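Long-range contacts in TCP pilus virulence regulatory protein (Vibrio cholerae serotype O1, PDB 5SUW), which probably activates transcription of cholera virulence genes as an AraC-family regulator, pairing a cupin-like domain with a helix-turn-helix DNA-binding region, and here holds a small carboxylic acid ligand: residues I27-M32 with L61-I66; E110-L115 with Y159-I164. One frame throughout, in Å; residues are numbered along the deposited sequence.

Interaction 1: I27-M32 with L61-I66. With 70G (3-[(1R)-8-methyl-1,2,3,4-tetrahydronaphthalen-1-yl]propanoic acid), chain B.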
loop_
_atom_site.group_PDB
_atom_site.type_symbol
_atom_site.label_atom_id
_atom_site.label_comp_id
_atom_site.label_asym_id
_atom_site.label_seq_id
_atom_site.Cartn_x
_atom_site.Cartn_y
_atom_site.Cartn_z
ATOM N N ILE A 27 3.705 2.208 2.092
ATOM C CA ILE A 27 2.317 2.078 1.673
ATOM C C ILE A 27 1.645 3.421 1.953
ATOM O O ILE A 27 1.354 3.769 3.102
ATOM C CB ILE A 27 1.641 0.911 2.394
ATOM C CG1 ILE A 27 2.431 -0.358 2.108
ATOM C CG2 ILE A 27 0.180 0.741 1.959
ATOM C CD1 ILE A 27 2.549 -0.639 0.631
ATOM N N ASN A 28 1.418 4.199 0.896
ATOM C CA ASN A 28 0.921 5.558 1.064
ATOM C C ASN A 28 -0.561 5.578 1.402
ATOM O O ASN A 28 -1.037 6.532 2.026
ATOM C CB ASN A 28 1.156 6.353 -0.212
ATOM C CG ASN A 28 0.237 5.902 -1.332
ATOM O OD1 ASN A 28 0.423 4.831 -1.912
ATOM N ND2 ASN A 28 -0.782 6.703 -1.618
ATOM N N ASP A 29 -1.295 4.549 0.980
ATOM C CA ASP A 29 -2.732 4.438 1.188
ATOM C C ASP A 29 -3.079 2.959 1.212
ATOM O O ASP A 29 -2.340 2.139 0.669
ATOM C CB ASP A 29 -3.518 5.162 0.089
ATOM C CG ASP A 29 -3.553 6.668 0.291
ATOM O OD1 ASP A 29 -4.306 7.140 1.179
ATOM O OD2 ASP A 29 -2.832 7.379 -0.443
ATOM N N TYR A 30 -4.202 2.615 1.851
ATOM C CA TYR A 30 -4.592 1.209 1.949
ATOM C C TYR A 30 -4.621 0.570 0.570
ATOM O O TYR A 30 -5.137 1.150 -0.392
ATOM C CB TYR A 30 -5.956 1.063 2.635
ATOM C CG TYR A 30 -5.893 1.475 4.084
ATOM C CD1 TYR A 30 -5.443 0.586 5.057
ATOM C CD2 TYR A 30 -6.221 2.773 4.473
ATOM C CE1 TYR A 30 -5.354 0.960 6.386
ATOM C CE2 TYR A 30 -6.141 3.158 5.806
ATOM C CZ TYR A 30 -5.697 2.245 6.757
ATOM O OH TYR A 30 -5.612 2.611 8.082
ATOM N N LYS A 31 -4.007 -0.601 0.472
ATOM C CA LYS A 31 -3.888 -1.326 -0.779
ATOM C C LYS A 31 -4.296 -2.771 -0.567
ATOM O O LYS A 31 -4.067 -3.340 0.503
ATOM C CB LYS A 31 -2.455 -1.279 -1.317
ATOM C CG LYS A 31 -2.036 0.109 -1.674
ATOM C CD LYS A 31 -0.758 0.167 -2.462
ATOM C CE LYS A 31 -0.476 1.610 -2.797
ATOM N NZ LYS A 31 0.469 1.664 -3.918
ATOM N N MET A 32 -4.888 -3.368 -1.601
ATOM C CA MET A 32 -5.113 -4.808 -1.596
ATOM C C MET A 32 -4.783 -5.378 -2.963
ATOM O O MET A 32 -4.883 -4.685 -3.979
ATOM C CB MET A 32 -6.541 -5.181 -1.182
ATOM C CG MET A 32 -7.657 -4.448 -1.836
ATOM S SD MET A 32 -9.139 -4.656 -0.813
ATOM C CE MET A 32 -8.575 -3.775 0.629
ATOM N N LEU A 61 -2.454 -4.603 2.471
ATOM C CA LEU A 61 -1.281 -3.888 2.966
ATOM C C LEU A 61 -1.764 -2.667 3.731
ATOM O O LEU A 61 -2.532 -1.856 3.197
ATOM C CB LEU A 61 -0.347 -3.482 1.828
ATOM C CG LEU A 61 0.037 -4.686 0.964
ATOM C CD1 LEU A 61 0.775 -4.299 -0.335
ATOM C CD2 LEU A 61 0.847 -5.676 1.807
ATOM N N LYS A 62 -1.325 -2.545 4.976
ATOM C CA LYS A 62 -1.806 -1.479 5.835
ATOM C C LYS A 62 -1.143 -0.150 5.486
ATOM O O LYS A 62 0.057 -0.087 5.196
ATOM C CB LYS A 62 -1.546 -1.842 7.291
ATOM C CG LYS A 62 -1.911 -0.752 8.232
ATOM C CD LYS A 62 -0.855 -0.652 9.283
ATOM C CE LYS A 62 -1.066 -1.749 10.254
ATOM N NZ LYS A 62 -2.356 -1.472 10.927
ATOM N N LYS A 63 -1.941 0.913 5.506
ATOM C CA LYS A 63 -1.405 2.249 5.291
ATOM C C LYS A 63 -0.311 2.563 6.310
ATOM O O LYS A 63 -0.438 2.256 7.500
ATOM C CB LYS A 63 -2.524 3.285 5.379
ATOM C CG LYS A 63 -2.087 4.703 5.005
ATOM C CD LYS A 63 -3.228 5.702 5.198
ATOM C CE LYS A 63 -2.800 7.098 4.771
ATOM N NZ LYS A 63 -3.800 8.112 5.165
ATOM N N ASN A 64 0.787 3.147 5.815
ATOM C CA ASN A 64 1.940 3.621 6.562
ATOM C C ASN A 64 2.836 2.485 7.020
ATOM O O ASN A 64 3.687 2.704 7.880
ATOM C CB ASN A 64 1.535 4.470 7.770
ATOM C CG ASN A 64 0.804 5.728 7.354
ATOM O OD1 ASN A 64 1.204 6.384 6.392
ATOM N ND2 ASN A 64 -0.285 6.059 8.051
ATOM N N SER A 65 2.673 1.282 6.475
ATOM C CA SER A 65 3.636 0.235 6.739
ATOM C C SER A 65 4.813 0.340 5.763
ATOM O O SER A 65 4.772 1.050 4.752
ATOM C CB SER A 65 2.975 -1.144 6.651
ATOM O OG SER A 65 2.443 -1.378 5.361
ATOM N N ILE A 66 5.888 -0.365 6.102
ATOM C CA ILE A 66 7.085 -0.449 5.279
ATOM C C ILE A 66 7.247 -1.920 4.920
ATOM O O ILE A 66 7.593 -2.739 5.781
ATOM C CB ILE A 66 8.329 0.085 6.007
ATOM C CG1 ILE A 66 8.114 1.536 6.461
ATOM C CG2 ILE A 66 9.534 -0.048 5.121
ATOM C CD1 ILE A 66 7.830 2.506 5.320
HETATM C C10 70G B . 2.548 -0.678 -6.902
HETATM C C11 70G B . 1.849 0.454 -6.134
HETATM C C14 70G B . 2.050 -6.656 -6.488
HETATM C C15 70G B . 2.435 -6.919 -7.759
HETATM C C01 70G B . 3.949 -3.558 -8.954
HETATM C C02 70G B . 3.258 -4.630 -8.041
HETATM C C03 70G B . 2.859 -4.363 -6.723
HETATM C C04 70G B . 2.259 -5.381 -5.944
HETATM C C05 70G B . 1.789 -5.161 -4.484
HETATM C C06 70G B . 2.016 -3.758 -3.910
HETATM C C07 70G B . 3.177 -2.986 -4.643
HETATM C C08 70G B . 3.093 -2.980 -6.125
HETATM C C09 70G B . 1.996 -2.039 -6.505
HETATM O O12 70G B . 2.560 1.360 -5.511
HETATM O O13 70G B . 0.665 0.513 -6.080
HETATM C C16 70G B . 3.050 -5.893 -8.567
#
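The ring of Tyr30 lies flat on the side chain of Lys63, whose CB sits over the centre of one face, 3.6 Å from the ring centroid, in a CH-pi contact only 10° off the ring normal. Lys62 CA and the carbonyl oxygen of Leu61 approach the same ring obliquely, and its hydroxyl is held beyond the segments by Thr165 N and Phe163 O. This packing belongs to the cupin-like barrel, where the loop leaving strand 19-26 and the type II turn Lys62 to Ser65 both cross from one antiparallel sheet to the other. Lys63 turns CG away from its own amide nitrogen (chi1 -173°) and stays extended beyond it, running at about a right angle to the tyrosine and past the backbone of the 27-32 segment, bringing CE 3.3 Å from Asn28 O. Its ammonium group travels alongside Asp29 without a salt bridge and pairs instead with Asp88 and Glu172.

Backbone bonds fasten both ends. Lys31 and Leu61 form an antiparallel hydrogen-bonded pair, in which Leu61 N to Lys31 O is short and nearly straight (2.8 Å) and the return bond is weak. At the other end Asn64 N donates to Ile27 O, and Ile27 N to Ser65 O. From that end the side chain of Ile27 points into the turn: its CG2 rests 3.3 Å from Lys62 O, while CD1 meets Leu61 CD1, the two side chains crossing at about a right angle. Leu61 CD1 also touches C06 in the saturated ring of the bound tetrahydronaphthalenyl propanoic acid, and Lys31 reaches toward its carboxylate, NZ being doubtfully placed; Lys230 hydrogen-bonds the ligand. Lys62 O takes two donors, Ser65 N and Ser65 OG, the hydroxyl bonding in the carbonyl plane on a lone pair at 2.7 Å.

Interaction 2: E110-L115 with Y159-I164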
loop_
_atom_site.group_PDB
_atom_site.type_symbol
_atom_site.label_atom_id
_atom_site.label_comp_id
_atom_site.label_asym_id
_atom_site.label_seq_id
_atom_site.Cartn_x
_atom_site.Cartn_y
_atom_site.Cartn_z
ATOM N N GLU A 110 -1.948 -4.240 17.261
ATOM C CA GLU A 110 -1.525 -3.418 16.130
ATOM C C GLU A 110 -0.198 -3.904 15.550
ATOM O O GLU A 110 0.692 -3.121 15.223
ATOM C CB GLU A 110 -1.446 -1.941 16.517
ATOM C CG GLU A 110 -1.586 -1.041 15.301
ATOM C CD GLU A 110 -2.413 -1.703 14.217
ATOM O OE1 GLU A 110 -1.880 -2.032 13.149
ATOM O OE2 GLU A 110 -3.600 -1.909 14.457
ATOM N N ASN A 111 -0.050 -5.207 15.374
ATOM C CA ASN A 111 1.251 -5.670 14.923
ATOM C C ASN A 111 1.303 -6.061 13.456
ATOM O O ASN A 111 2.401 -6.124 12.892
ATOM C CB ASN A 111 1.717 -6.839 15.783
ATOM C CG ASN A 111 2.837 -6.443 16.702
ATOM O OD1 ASN A 111 2.951 -5.279 17.098
ATOM N ND2 ASN A 111 3.693 -7.397 17.027
ATOM N N LYS A 112 0.164 -6.290 12.816
ATOM C CA LYS A 112 0.128 -6.909 11.501
ATOM C C LYS A 112 -0.079 -5.860 10.413
ATOM O O LYS A 112 -1.055 -5.103 10.446
ATOM C CB LYS A 112 -0.965 -7.972 11.454
ATOM C CG LYS A 112 -0.592 -9.258 12.194
ATOM C CD LYS A 112 0.496 -10.044 11.455
ATOM C CE LYS A 112 0.351 -11.555 11.669
ATOM N NZ LYS A 112 1.195 -12.347 10.722
ATOM N N ASP A 113 0.847 -5.833 9.449
ATOM C CA ASP A 113 0.828 -4.903 8.326
ATOM C C ASP A 113 0.431 -5.551 7.004
ATOM O O ASP A 113 0.077 -4.831 6.064
ATOM C CB ASP A 113 2.213 -4.256 8.145
ATOM C CG ASP A 113 2.686 -3.506 9.376
ATOM O OD1 ASP A 113 1.927 -2.671 9.917
ATOM O OD2 ASP A 113 3.834 -3.760 9.803
ATOM N N LEU A 114 0.517 -6.877 6.900
ATOM C CA LEU A 114 0.202 -7.629 5.688
ATOM C C LEU A 114 -0.755 -8.741 6.088
ATOM O O LEU A 114 -0.351 -9.697 6.756
ATOM C CB LEU A 114 1.469 -8.200 5.045
ATOM C CG LEU A 114 1.355 -8.824 3.657
ATOM C CD1 LEU A 114 2.674 -8.734 2.901
ATOM C CD2 LEU A 114 0.932 -10.272 3.771
ATOM N N LEU A 115 -2.017 -8.619 5.690
ATOM C CA LEU A 115 -3.059 -9.544 6.104
ATOM C C LEU A 115 -3.541 -10.332 4.892
ATOM O O LEU A 115 -3.441 -9.861 3.753
ATOM C CB LEU A 115 -4.227 -8.800 6.774
ATOM C CG LEU A 115 -3.869 -8.094 8.094
ATOM C CD1 LEU A 115 -3.083 -6.801 7.871
ATOM C CD2 LEU A 115 -5.089 -7.811 8.944
ATOM N N TYR A 159 -7.463 -11.580 12.392
ATOM C CA TYR A 159 -6.134 -11.366 12.950
ATOM C C TYR A 159 -6.173 -10.717 14.323
ATOM O O TYR A 159 -5.115 -10.490 14.915
ATOM C CB TYR A 159 -5.290 -10.515 11.982
ATOM C CG TYR A 159 -4.864 -11.306 10.772
ATOM C CD1 TYR A 159 -3.667 -12.017 10.764
ATOM C CD2 TYR A 159 -5.690 -11.391 9.648
ATOM C CE1 TYR A 159 -3.294 -12.773 9.657
ATOM C CE2 TYR A 159 -5.328 -12.141 8.548
ATOM C CZ TYR A 159 -4.134 -12.827 8.552
ATOM O OH TYR A 159 -3.780 -13.563 7.443
ATOM N N ASN A 160 -7.363 -10.416 14.837
ATOM C CA ASN A 160 -7.511 -9.772 16.138
ATOM C C ASN A 160 -6.629 -8.527 16.217
ATOM O O ASN A 160 -6.028 -8.211 17.250
ATOM C CB ASN A 160 -7.203 -10.761 17.261
ATOM C CG ASN A 160 -7.596 -10.238 18.606
ATOM O OD1 ASN A 160 -6.744 -9.875 19.418
ATOM N ND2 ASN A 160 -8.897 -10.175 18.856
ATOM N N SER A 161 -6.537 -7.807 15.098
ATOM C CA SER A 161 -5.677 -6.636 15.045
ATOM C C SER A 161 -6.316 -5.525 14.219
ATOM O O SER A 161 -7.014 -5.777 13.237
ATOM C CB SER A 161 -4.274 -6.981 14.485
ATOM O OG SER A 161 -4.295 -7.271 13.104
ATOM N N ILE A 162 -6.067 -4.283 14.635
ATOM C CA ILE A 162 -6.598 -3.126 13.938
ATOM C C ILE A 162 -5.906 -3.011 12.584
ATOM O O ILE A 162 -4.683 -3.160 12.481
ATOM C CB ILE A 162 -6.377 -1.851 14.767
ATOM C CG1 ILE A 162 -7.049 -1.859 16.154
ATOM C CG2 ILE A 162 -6.792 -0.630 13.946
ATOM C CD1 ILE A 162 -8.530 -1.868 16.134
ATOM N N PHE A 163 -6.695 -2.751 11.545
ATOM C CA PHE A 163 -6.198 -2.491 10.205
ATOM C C PHE A 163 -6.420 -1.042 9.792
ATOM O O PHE A 163 -5.484 -0.404 9.289
ATOM C CB PHE A 163 -6.869 -3.432 9.205
ATOM C CG PHE A 163 -6.312 -3.338 7.823
ATOM C CD1 PHE A 163 -5.044 -3.838 7.544
ATOM C CD2 PHE A 163 -7.046 -2.740 6.796
ATOM C CE1 PHE A 163 -4.512 -3.755 6.261
ATOM C CE2 PHE A 163 -6.528 -2.652 5.512
ATOM C CZ PHE A 163 -5.259 -3.163 5.239
ATOM N N ILE A 164 -7.623 -0.513 9.989
ATOM C CA ILE A 164 -7.871 0.915 9.797
ATOM C C ILE A 164 -7.316 1.629 11.027
ATOM O O ILE A 164 -7.942 1.623 12.086
ATOM C CB ILE A 164 -9.353 1.231 9.595
ATOM C CG1 ILE A 164 -9.997 0.298 8.560
ATOM C CG2 ILE A 164 -9.508 2.698 9.195
ATOM C CD1 ILE A 164 -9.334 0.332 7.196
HETATM O O HOH W 1 -2.005 -4.919 12.951
#
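Leu115 and Tyr159 slide past each other in opposite directions, the leucine lying over one face of the tyrosine ring. Its CG stands 4.1 Å above the ring plane and is displaced toward the rim, so that CD2 makes the nearest approach, 3.7 Å from Tyr159 CD2. The other methyl serves a second aromatic residue: CD1 comes within 3.6 Å of Phe163 CD1, at an oblique angle to that ring. One leucine thus divides its two branches between two rings. Phe163 swings its ring back toward the 110-115 segment, CG lying opposite the amide nitrogen about the CA-CB bond (chi1 -174°). Lys112 crosses Tyr159 at about a right angle, and it is the aliphatic CE that nears the ring, 4.1 Å from CD1, again obliquely.

The contact sets the loop after helix 141-159 against the start of strand 114-118, an outermost strand of the five-stranded sheet in the cupin-like domain. The helix ends in a Schellman motif, with Asn160 at positive phi, and the chain then turns along the 110-115 segment. Tyr159 OH is bonded to Leu116 N, which ties the end of the helix to this strand.

Toward Glu110 the contact becomes polar. Water 1 is held mainly by the 110-112 loop, accepting from Lys112 N at 2.6 Å and lying within donating distance of Lys112 O and Glu110 OE1; its bond to Ser161 OG, in the other segment, is weak. The poorly ordered side chain of Glu110 crosses that of Ile162 at about a right angle, its acid group near the backbone carbonyl of that residue, and OE1 forms a salt bridge with Lys62. Two residues further on, Lys112 CB packs 3.8 Å from Ser161 OG.

How the interactions relate
Interaction 1 closes before interaction 2 opens along the chain, and their centres lie about 11 Å apart within the cupin-like domain. Both reach the five-stranded antiparallel sheet, in which strand 57-61 lies between strands 31-35 and 114-118. Interaction 1 is near the middle of the chain and touches the ligand, whereas interaction 2 lies further out, where helix 141-159 ends. They meet directly around Lys62, whose NZ joins the acid group of interaction 2 and whose N probably bonds Asp113 O, and Tyr30 OH packs against Ile164 CA. A continuous set of contacts therefore runs from the ligand-binding interior of the domain to its partly buried, helix-covered side.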